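PDB 3NZE: putative transcriptional regulator, sugar-binding family from Arthrobacter aurescens, which probably acts as a DNA-binding transcriptional regulator of the SorC family, its activity likely governed by a sugar bound to this domain. Local coordinates for residues A[189-201]-A[236-248]. Numbering follows the deposited sequence.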
loop_
_atom_site.group_PDB
_atom_site.type_symbol
_atom_site.label_atom_id
_atom_site.label_comp_id
_atom_site.label_asym_id
_atom_site.label_seq_id
_atom_site.Cartn_x
_atom_site.Cartn_y
_atom_site.Cartn_z
ATOM N N VAL A 189 6.982 4.713 12.034
ATOM C CA VAL A 189 5.588 4.464 12.410
ATOM C C VAL A 189 4.855 3.533 11.444
ATOM O O VAL A 189 3.766 3.052 11.752
ATOM C CB VAL A 189 4.769 5.773 12.586
ATOM C CG1 VAL A 189 5.383 6.625 13.686
ATOM C CG2 VAL A 189 4.712 6.554 11.297
ATOM N N GLY A 190 5.448 3.269 10.285
ATOM C CA GLY A 190 4.758 2.486 9.277
ATOM C C GLY A 190 5.489 2.405 7.955
ATOM O O GLY A 190 6.636 2.843 7.830
ATOM N N ASP A 191 4.821 1.842 6.952
ATOM C CA ASP A 191 5.442 1.664 5.651
ATOM C C ASP A 191 4.415 1.679 4.545
ATOM O O ASP A 191 3.237 1.396 4.762
ATOM C CB ASP A 191 6.238 0.341 5.574
ATOM C CG ASP A 191 5.350 -0.878 5.263
ATOM O OD1 ASP A 191 4.838 -1.498 6.218
ATOM O OD2 ASP A 191 5.161 -1.220 4.068
ATOM N N VAL A 192 4.878 2.032 3.355
ATOM C CA VAL A 192 4.136 1.743 2.147
ATOM C C VAL A 192 5.064 0.954 1.250
ATOM O O VAL A 192 6.205 1.367 1.009
ATOM C CB VAL A 192 3.701 3.025 1.444
ATOM C CG1 VAL A 192 3.338 2.725 -0.002
ATOM C CG2 VAL A 192 2.520 3.634 2.188
ATOM N N ALA A 193 4.583 -0.193 0.773
ATOM C CA ALA A 193 5.360 -1.058 -0.126
ATOM C C ALA A 193 6.702 -1.501 0.476
ATOM O O ALA A 193 7.680 -1.734 -0.247
ATOM C CB ALA A 193 5.570 -0.355 -1.481
ATOM N N THR A 194 6.722 -1.623 1.800
ATOM C CA THR A 194 7.907 -1.992 2.580
ATOM C C THR A 194 8.969 -0.891 2.679
ATOM O O THR A 194 10.088 -1.146 3.123
ATOM C CB THR A 194 8.536 -3.373 2.169
ATOM O OG1 THR A 194 9.366 -3.226 1.008
ATOM C CG2 THR A 194 7.452 -4.415 1.931
ATOM N N VAL A 195 8.617 0.336 2.283
ATOM C CA VAL A 195 9.490 1.488 2.503
ATOM C C VAL A 195 8.949 2.289 3.685
ATOM O O VAL A 195 7.823 2.783 3.650
ATOM C CB VAL A 195 9.603 2.407 1.268
ATOM C CG1 VAL A 195 10.621 3.534 1.514
ATOM C CG2 VAL A 195 9.997 1.613 0.029
ATOM N N PHE A 196 9.754 2.397 4.731
ATOM C CA PHE A 196 9.306 2.931 6.011
ATOM C C PHE A 196 9.408 4.443 6.119
ATOM O O PHE A 196 10.203 5.082 5.414
ATOM C CB PHE A 196 10.115 2.276 7.128
ATOM C CG PHE A 196 9.933 0.783 7.197
ATOM C CD1 PHE A 196 8.985 0.238 8.041
ATOM C CD2 PHE A 196 10.691 -0.063 6.399
ATOM C CE1 PHE A 196 8.791 -1.141 8.098
ATOM C CE2 PHE A 196 10.511 -1.444 6.453
ATOM C CZ PHE A 196 9.557 -1.978 7.306
ATOM N N PHE A 197 8.591 5.012 7.003
ATOM C CA PHE A 197 8.617 6.457 7.258
ATOM C C PHE A 197 8.357 6.770 8.730
ATOM O O PHE A 197 7.858 5.918 9.474
ATOM C CB PHE A 197 7.572 7.150 6.395
ATOM C CG PHE A 197 6.232 6.479 6.425
ATOM C CD1 PHE A 197 5.424 6.563 7.548
ATOM C CD2 PHE A 197 5.793 5.731 5.339
ATOM C CE1 PHE A 197 4.182 5.942 7.587
ATOM C CE2 PHE A 197 4.555 5.093 5.367
ATOM C CZ PHE A 197 3.746 5.203 6.501
ATOM N N ARG A 198 8.695 7.996 9.138
ATOM C CA ARG A 198 8.493 8.468 10.512
ATOM C C ARG A 198 7.149 9.186 10.637
ATOM O O ARG A 198 6.427 9.336 9.653
ATOM C CB ARG A 198 9.636 9.409 10.934
ATOM C CG ARG A 198 11.029 8.779 10.818
ATOM C CD ARG A 198 12.113 9.742 11.330
ATOM N NE ARG A 198 13.463 9.205 11.161
ATOM C CZ ARG A 198 14.163 9.267 10.032
ATOM N NH1 ARG A 198 13.649 9.849 8.951
ATOM N NH2 ARG A 198 15.384 8.749 9.980
ATOM N N SER A 199 6.811 9.641 11.839
ATOM C CA SER A 199 5.524 10.306 12.048
ATOM C C SER A 199 5.382 11.563 11.195
ATOM O O SER A 199 4.276 11.914 10.782
ATOM C CB SER A 199 5.302 10.643 13.528
ATOM O OG SER A 199 6.280 11.551 14.008
ATOM N N ASP A 200 6.500 12.230 10.928
ATOM C CA ASP A 200 6.485 13.450 10.124
ATOM C C ASP A 200 6.574 13.150 8.631
ATOM O O ASP A 200 6.695 14.068 7.814
ATOM C CB ASP A 200 7.620 14.399 10.545
ATOM C CG ASP A 200 9.004 13.856 10.201
ATOM O OD1 ASP A 200 9.105 12.686 9.762
ATOM O OD2 ASP A 200 9.994 14.609 10.362
ATOM N N GLY A 201 6.521 11.864 8.286
ATOM C CA GLY A 201 6.542 11.436 6.896
ATOM C C GLY A 201 7.923 11.247 6.286
ATOM O O GLY A 201 8.047 10.791 5.148
ATOM N N ILE A 236 -3.718 3.547 12.988
ATOM C CA ILE A 236 -3.784 4.931 12.533
ATOM C C ILE A 236 -2.423 5.632 12.515
ATOM O O ILE A 236 -2.222 6.583 11.760
ATOM C CB ILE A 236 -4.813 5.746 13.349
ATOM C CG1 ILE A 236 -5.663 6.594 12.405
ATOM C CG2 ILE A 236 -4.121 6.603 14.399
ATOM C CD1 ILE A 236 -6.302 5.778 11.292
ATOM N N ASN A 237 -1.483 5.158 13.328
ATOM C CA ASN A 237 -0.148 5.755 13.347
ATOM C C ASN A 237 0.536 5.700 11.987
ATOM O O ASN A 237 1.165 6.670 11.553
ATOM C CB ASN A 237 0.730 5.098 14.413
ATOM C CG ASN A 237 0.488 5.672 15.790
ATOM O OD1 ASN A 237 0.141 6.848 15.930
ATOM N ND2 ASN A 237 0.671 4.850 16.820
ATOM N N GLY A 238 0.393 4.561 11.317
ATOM C CA GLY A 238 0.970 4.361 10.003
ATOM C C GLY A 238 0.328 5.290 8.989
ATOM O O GLY A 238 1.009 5.908 8.170
ATOM N N LEU A 239 -0.998 5.382 9.031
ATOM C CA LEU A 239 -1.700 6.237 8.087
ATOM C C LEU A 239 -1.303 7.691 8.271
ATOM O O LEU A 239 -1.112 8.412 7.295
ATOM C CB LEU A 239 -3.218 6.092 8.232
ATOM C CG LEU A 239 -4.032 6.992 7.299
ATOM C CD1 LEU A 239 -3.718 6.711 5.843
ATOM C CD2 LEU A 239 -5.519 6.824 7.565
ATOM N N GLN A 240 -1.207 8.128 9.522
ATOM C CA GLN A 240 -0.822 9.512 9.795
ATOM C C GLN A 240 0.510 9.858 9.146
ATOM O O GLN A 240 0.665 10.935 8.550
ATOM C CB GLN A 240 -0.745 9.772 11.301
ATOM C CG GLN A 240 -2.087 10.054 11.951
ATOM C CD GLN A 240 -1.964 10.310 13.444
ATOM O OE1 GLN A 240 -1.534 9.440 14.203
ATOM N NE2 GLN A 240 -2.341 11.508 13.870
ATOM N N GLY A 241 1.469 8.948 9.283
ATOM C CA GLY A 241 2.781 9.120 8.690
ATOM C C GLY A 241 2.725 9.140 7.173
ATOM O O GLY A 241 3.420 9.937 6.535
ATOM N N ALA A 242 1.920 8.258 6.587
ATOM C CA ALA A 242 1.832 8.203 5.127
ATOM C C ALA A 242 1.241 9.487 4.583
ATOM O O ALA A 242 1.651 9.972 3.535
ATOM C CB ALA A 242 0.999 7.025 4.674
ATOM N N LEU A 243 0.253 10.019 5.291
ATOM C CA LEU A 243 -0.365 11.267 4.880
ATOM C C LEU A 243 0.605 12.419 5.069
ATOM O O LEU A 243 0.679 13.315 4.226
ATOM C CB LEU A 243 -1.661 11.504 5.658
ATOM C CG LEU A 243 -2.813 10.548 5.315
ATOM C CD1 LEU A 243 -3.992 10.741 6.258
ATOM C CD2 LEU A 243 -3.256 10.702 3.856
ATOM N N ALA A 244 1.357 12.395 6.169
ATOM C CA ALA A 244 2.379 13.415 6.392
ATOM C C ALA A 244 3.398 13.400 5.259
ATOM O O ALA A 244 3.906 14.450 4.855
ATOM C CB ALA A 244 3.078 13.221 7.733
ATOM N N ALA A 245 3.682 12.208 4.744
ATOM C CA ALA A 245 4.628 12.051 3.645
ATOM C C ALA A 245 4.013 12.413 2.291
ATOM O O ALA A 245 4.714 12.461 1.277
ATOM C CB ALA A 245 5.187 10.633 3.621
ATOM N N GLY A 246 2.710 12.675 2.279
ATOM C CA GLY A 246 2.013 13.066 1.066
ATOM C C GLY A 246 1.917 11.946 0.050
ATOM O O GLY A 246 1.901 12.178 -1.160
ATOM N N LEU A 247 1.865 10.715 0.542
ATOM C CA LEU A 247 1.934 9.577 -0.351
ATOM C C LEU A 247 0.655 9.346 -1.154
ATOM O O LEU A 247 0.726 8.885 -2.282
ATOM C CB LEU A 247 2.338 8.320 0.417
ATOM C CG LEU A 247 3.715 8.391 1.058
ATOM C CD1 LEU A 247 4.073 7.016 1.621
ATOM C CD2 LEU A 247 4.745 8.816 0.021
ATOM N N ALA A 248 -0.500 9.705 -0.593
ATOM C CA ALA A 248 -1.793 9.378 -1.206
ATOM C C ALA A 248 -2.410 10.573 -1.931
ATOM O O ALA A 248 -2.172 11.710 -1.550
ATOM C CB ALA A 248 -2.749 8.892 -0.147
#
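Phe197 lays its ring against helix 236-244, where Gly238 and Gly241 have no side chain and the backbone meets the ring directly, beside Ala242. From CB, a chi1 of 47° sets CG between the backbone N and the carbonyl carbon, which brings the CD1, CE1 and CZ side of the ring to the helix. CD1 lies 3.8 Å from Gly241 C. CE1 comes to 3.2 Å from Gly238 O, which sits at the ring edge, near its plane. CZ touches Ala242 CB at 3.8 Å, and CE2 is near the same methyl. Ala242 CA and Gly241 O lie over one face; Gly190 O of the hairpin sits over the centre of the opposite face.

Val189 sets CG2 3.6 Å from Asn237 O. Gly190 and Gly238 bring their CA atoms to 4.3 Å, with no side chain between the two backbones. Just after the helix in the chain, Leu247 CD1 meets Val192 CG2 at 3.8 Å as the two side chains pass in opposite directions. The turn 198-201 packs on Gly241, Ala244 and Ala245, with Gly201 CA 3.5 Å from Gly241 O. Arg221 of helix 217-221 bonds to Ala245 O.

The contact joins the hairpin of strands 188-192 and 195-198, which pairs through 188-192 antiparallel with strand 153-160, to helix 236-244 of the putative sugar-binding domain, of a Rossmann-related family. No hydrogen bond crosses it, so the fit rests on close van der Waals packing of ring, methyls and glycine backbone.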